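Local structure of fibronectin type-III domain-containing protein (Caldanaerobacter subterraneus subsp. tengcongensis, 7JGT) at residues Thr21-Trp26 / Glu55-Asn60. The protein is of unknown function but carries a highly thermostable fibronectin type III-like domain, a beta-sandwich module that probably plays a structural role. The protein carries 1 engineered substitution. Sequence-based numbering, arbitrary orientation.
Sequences TLRLRW and EYYVTN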
ATOM      1  N   THR A  21      -2.517   8.137  10.631  1.00 18.55           N
ATOM      2  CA  THR A  21      -1.900   6.875  10.243  1.00 17.94           C
ATOM      3  C   THR A  21      -2.949   5.953   9.644  1.00 14.95           C
ATOM      4  O   THR A  21      -4.101   5.951  10.079  1.00 17.34           O
ATOM      5  CB  THR A  21      -1.229   6.187  11.443  1.00 19.63           C
ATOM      6  OG1 THR A  21      -0.362   7.112  12.116  1.00 19.77           O
ATOM      7  CG2 THR A  21      -0.415   4.969  10.999  1.00 19.58           C
ATOM      8  N   LEU A  22      -2.539   5.181   8.638  1.00 17.31           N
ATOM      9  CA  LEU A  22      -3.349   4.096   8.104  1.00 12.84           C
ATOM     10  C   LEU A  22      -2.523   2.815   8.078  1.00 14.10           C
ATOM     11  O   LEU A  22      -1.297   2.846   7.930  1.00 14.71           O
ATOM     12  CB  LEU A  22      -3.873   4.421   6.704  1.00 12.69           C
ATOM     13  CG  LEU A  22      -4.920   5.538   6.615  1.00 12.80           C
ATOM     14  CD1 LEU A  22      -5.205   5.855   5.160  1.00 15.33           C
ATOM     15  CD2 LEU A  22      -6.205   5.161   7.349  1.00 14.25           C
ATOM     16  N   ARG A  23      -3.207   1.688   8.240  1.00 15.03           N
ATOM     17  CA  ARG A  23      -2.573   0.375   8.221  1.00 16.61           C
ATOM     18  C   ARG A  23      -2.849  -0.275   6.873  1.00 13.72           C
ATOM     19  O   ARG A  23      -4.010  -0.422   6.477  1.00 20.26           O
ATOM     20  CB  ARG A  23      -3.098  -0.493   9.365  1.00 22.19           C
ATOM     21  CG  ARG A  23      -2.644  -1.942   9.344  1.00 26.41           C
ATOM     22  CD  ARG A  23      -3.493  -2.765  10.311  1.00 28.27           C
ATOM     23  NE  ARG A  23      -2.902  -4.063  10.623  1.00 37.40           N
ATOM     24  CZ  ARG A  23      -3.584  -5.113  11.077  1.00 34.55           C
ATOM     25  NH1 ARG A  23      -4.899  -5.032  11.268  1.00 31.41           N
ATOM     26  NH2 ARG A  23      -2.946  -6.248  11.339  1.00 28.46           N
ATOM     27  N   LEU A  24      -1.784  -0.621   6.160  1.00 15.30           N
ATOM     28  CA  LEU A  24      -1.856  -1.329   4.891  1.00 12.89           C
ATOM     29  C   LEU A  24      -1.486  -2.787   5.135  1.00 15.66           C
ATOM     30  O   LEU A  24      -0.553  -3.071   5.885  1.00 14.44           O
ATOM     31  CB  LEU A  24      -0.902  -0.717   3.860  1.00 15.83           C
ATOM     32  CG  LEU A  24      -1.399   0.442   2.989  1.00 13.46           C
ATOM     33  CD1 LEU A  24      -1.816   1.612   3.849  1.00 14.00           C
ATOM     34  CD2 LEU A  24      -0.321   0.895   2.006  1.00 12.32           C
ATOM     35  N   ARG A  25      -2.219  -3.700   4.497  1.00 19.45           N
ATOM     36  CA  ARG A  25      -2.043  -5.141   4.669  1.00 20.29           C
ATOM     37  C   ARG A  25      -2.253  -5.834   3.333  1.00 11.79           C
ATOM     38  O   ARG A  25      -3.066  -5.394   2.518  1.00 13.58           O
ATOM     39  CB  ARG A  25      -3.044  -5.727   5.674  1.00 24.11           C
ATOM     40  CG  ARG A  25      -2.673  -5.584   7.118  1.00 29.29           C
ATOM     41  CD  ARG A  25      -3.573  -6.477   7.961  1.00 34.84           C
ATOM     42  NE  ARG A  25      -4.974  -6.073   7.880  1.00 32.05           N
ATOM     43  CZ  ARG A  25      -6.001  -6.858   8.195  1.00 35.35           C
ATOM     44  NH1 ARG A  25      -5.792  -8.101   8.611  1.00 36.00           N
ATOM     45  NH2 ARG A  25      -7.240  -6.396   8.098  1.00 39.68           N
ATOM     46  N   TRP A  26      -1.521  -6.926   3.110  1.00 11.60           N
ATOM     47  CA  TRP A  26      -1.678  -7.694   1.881  1.00 15.24           C
ATOM     48  C   TRP A  26      -1.185  -9.116   2.112  1.00 14.93           C
ATOM     49  O   TRP A  26      -0.575  -9.436   3.135  1.00 13.62           O
ATOM     50  CB  TRP A  26      -0.935  -7.043   0.700  1.00 13.24           C
ATOM     51  CG  TRP A  26       0.537  -6.839   0.969  1.00 15.66           C
ATOM     52  CD1 TRP A  26       1.549  -7.723   0.719  1.00 14.17           C
ATOM     53  CD2 TRP A  26       1.152  -5.677   1.544  1.00 12.95           C
ATOM     54  NE1 TRP A  26       2.754  -7.188   1.125  1.00 14.13           N
ATOM     55  CE2 TRP A  26       2.536  -5.931   1.623  1.00 15.98           C
ATOM     56  CE3 TRP A  26       0.663  -4.453   2.004  1.00 15.41           C
ATOM     57  CZ2 TRP A  26       3.443  -5.000   2.146  1.00 16.67           C
ATOM     58  CZ3 TRP A  26       1.565  -3.523   2.526  1.00 12.41           C
ATOM     59  CH2 TRP A  26       2.940  -3.812   2.596  1.00 11.81           C
ATOM     60  N   GLU A  55       2.735  -5.961   5.647  1.00 17.52           N
ATOM     61  CA  GLU A  55       1.892  -4.888   6.132  1.00 18.87           C
ATOM     62  C   GLU A  55       2.797  -3.705   6.377  1.00 19.13           C
ATOM     63  O   GLU A  55       3.993  -3.870   6.625  1.00 19.01           O
ATOM     64  CB  GLU A  55       1.140  -5.270   7.413  1.00 25.02           C
ATOM     65  CG  GLU A  55       1.981  -5.202   8.661  1.00 24.39           C
ATOM     66  CD  GLU A  55       1.149  -5.274   9.933  1.00 29.91           C
ATOM     67  OE1 GLU A  55      -0.080  -5.476   9.840  1.00 29.91           O
ATOM     68  OE2 GLU A  55       1.731  -5.134  11.025  1.00 28.13           O
ATOM     69  N   TYR A  56       2.213  -2.517   6.316  1.00 16.36           N
ATOM     70  CA  TYR A  56       2.972  -1.296   6.489  1.00 16.83           C
ATOM     71  C   TYR A  56       2.042  -0.245   7.062  1.00 16.87           C
ATOM     72  O   TYR A  56       0.865  -0.177   6.700  1.00 14.16           O
ATOM     73  CB  TYR A  56       3.583  -0.825   5.159  1.00 14.82           C
ATOM     74  CG  TYR A  56       4.684   0.196   5.300  1.00 18.75           C
ATOM     75  CD1 TYR A  56       6.005  -0.197   5.447  1.00 19.69           C
ATOM     76  CD2 TYR A  56       4.407   1.558   5.263  1.00 21.95           C
ATOM     77  CE1 TYR A  56       7.016   0.736   5.570  1.00 21.34           C
ATOM     78  CE2 TYR A  56       5.418   2.496   5.390  1.00 20.16           C
ATOM     79  CZ  TYR A  56       6.717   2.074   5.544  1.00 19.01           C
ATOM     80  OH  TYR A  56       7.740   2.995   5.670  1.00 31.39           O
ATOM     81  N   TYR A  57       2.570   0.541   7.987  1.00 16.62           N
ATOM     82  CA  TYR A  57       1.823   1.626   8.608  1.00 21.03           C
ATOM     83  C   TYR A  57       2.298   2.925   7.978  1.00 20.87           C
ATOM     84  O   TYR A  57       3.447   3.323   8.171  1.00 15.07           O
ATOM     85  CB  TYR A  57       2.035   1.649  10.115  1.00 19.19           C
ATOM     86  CG  TYR A  57       1.289   0.568  10.849  1.00 21.78           C
ATOM     87  CD1 TYR A  57       1.837  -0.699  10.994  1.00 24.60           C
ATOM     88  CD2 TYR A  57       0.037   0.815  11.406  1.00 24.49           C
ATOM     89  CE1 TYR A  57       1.164  -1.700  11.673  1.00 25.04           C
ATOM     90  CE2 TYR A  57      -0.649  -0.179  12.091  1.00 28.17           C
ATOM     91  CZ  TYR A  57      -0.077  -1.437  12.216  1.00 29.03           C
ATOM     92  OH  TYR A  57      -0.737  -2.434  12.890  1.00 29.42           O
ATOM     93  N   VAL A  58       1.415   3.579   7.235  1.00 17.66           N
ATOM     94  CA  VAL A  58       1.733   4.854   6.605  1.00 20.83           C
ATOM     95  C   VAL A  58       1.393   5.950   7.605  1.00 21.83           C
ATOM     96  O   VAL A  58       0.219   6.200   7.879  1.00 20.39           O
ATOM     97  CB  VAL A  58       0.970   5.030   5.290  1.00 21.12           C
ATOM     98  CG1 VAL A  58       1.236   6.418   4.698  1.00 20.51           C
ATOM     99  CG2 VAL A  58       1.377   3.938   4.313  1.00 16.57           C
ATOM    100  N   THR A  59       2.420   6.594   8.155  1.00 25.45           N
ATOM    101  CA  THR A  59       2.253   7.627   9.162  1.00 27.23           C
ATOM    102  C   THR A  59       2.351   9.010   8.522  1.00 28.52           C
ATOM    103  O   THR A  59       2.654   9.162   7.329  1.00 27.29           O
ATOM    104  CB  THR A  59       3.305   7.486  10.272  1.00 31.90           C
ATOM    105  OG1 THR A  59       4.562   7.097   9.705  1.00 37.51           O
ATOM    106  CG2 THR A  59       2.874   6.449  11.303  1.00 33.84           C
ATOM    107  N   ASN A  60       2.107  10.035   9.342  1.00 29.22           N
ATOM    108  CA  ASN A  60       2.264  11.424   8.911  1.00 34.07           C
ATOM    109  C   ASN A  60       1.282  11.765   7.798  1.00 32.85           C
ATOM    110  O   ASN A  60       1.654  12.325   6.768  1.00 31.50           O
ATOM    111  CB  ASN A  60       3.712  11.716   8.483  1.00 35.39           C
ATOM    112  CG  ASN A  60       4.498  12.451   9.563  1.00 48.04           C
ATOM    113  OD1 ASN A  60       4.981  13.566   9.356  1.00 56.36           O
ATOM    114  ND2 ASN A  60       4.521  11.878  10.760  1.00 47.01           N
TER
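L22 and L24 pair with V58 and Y56 through four backbone hydrogen bonds, two to each pair. The shortest runs from L24 N to Y56 O, 2.7 Å, and is nearly straight. R23-Y57, between them, and R25-E55, beyond L24-Y56, are non-hydrogen-bonded pairs. Strands 22-25 and 55-58 are thus antiparallel.

The charged contact lies on the face that carries R23, R25, E55 and Y57. R23 NE meets E55 OE1 at 3.3 Å in a salt bridge, on the syn side of the carboxylate but 34° out of its plane. A weak bond from R23 NH2 goes to the same oxygen. The two planes stand 76° apart. E13 of strand 11-14 takes R23 NH1 and also bridges R25, so R23 links both neighbouring strands of this three-stranded sheet of the fibronectin type III sandwich. Such a network is consistent with the surface salt bridges that contribute to the domain's extreme thermal stability.

R23 also packs on Y57. With CG anti to the backbone N (chi1 172°), its extended chain runs beside Y57, with CG over the ring face. CG lies 4.2 Å from the ring centroid, a CH-pi contact. R25 CD covers one face of the R23 guanidinium. A leucine in place of R23 would probably leave E55 without its salt-bridge mate, and E13 with R25 alone of the two arginines.

On the other face, L24 CD1 touches V58 CG2 at 4.0 Å. L22 and L24 reach F69 of the opposing sheet. W26 lays one ring face over E55 N, and its CH2 meets Y56 CB at 4.0 Å.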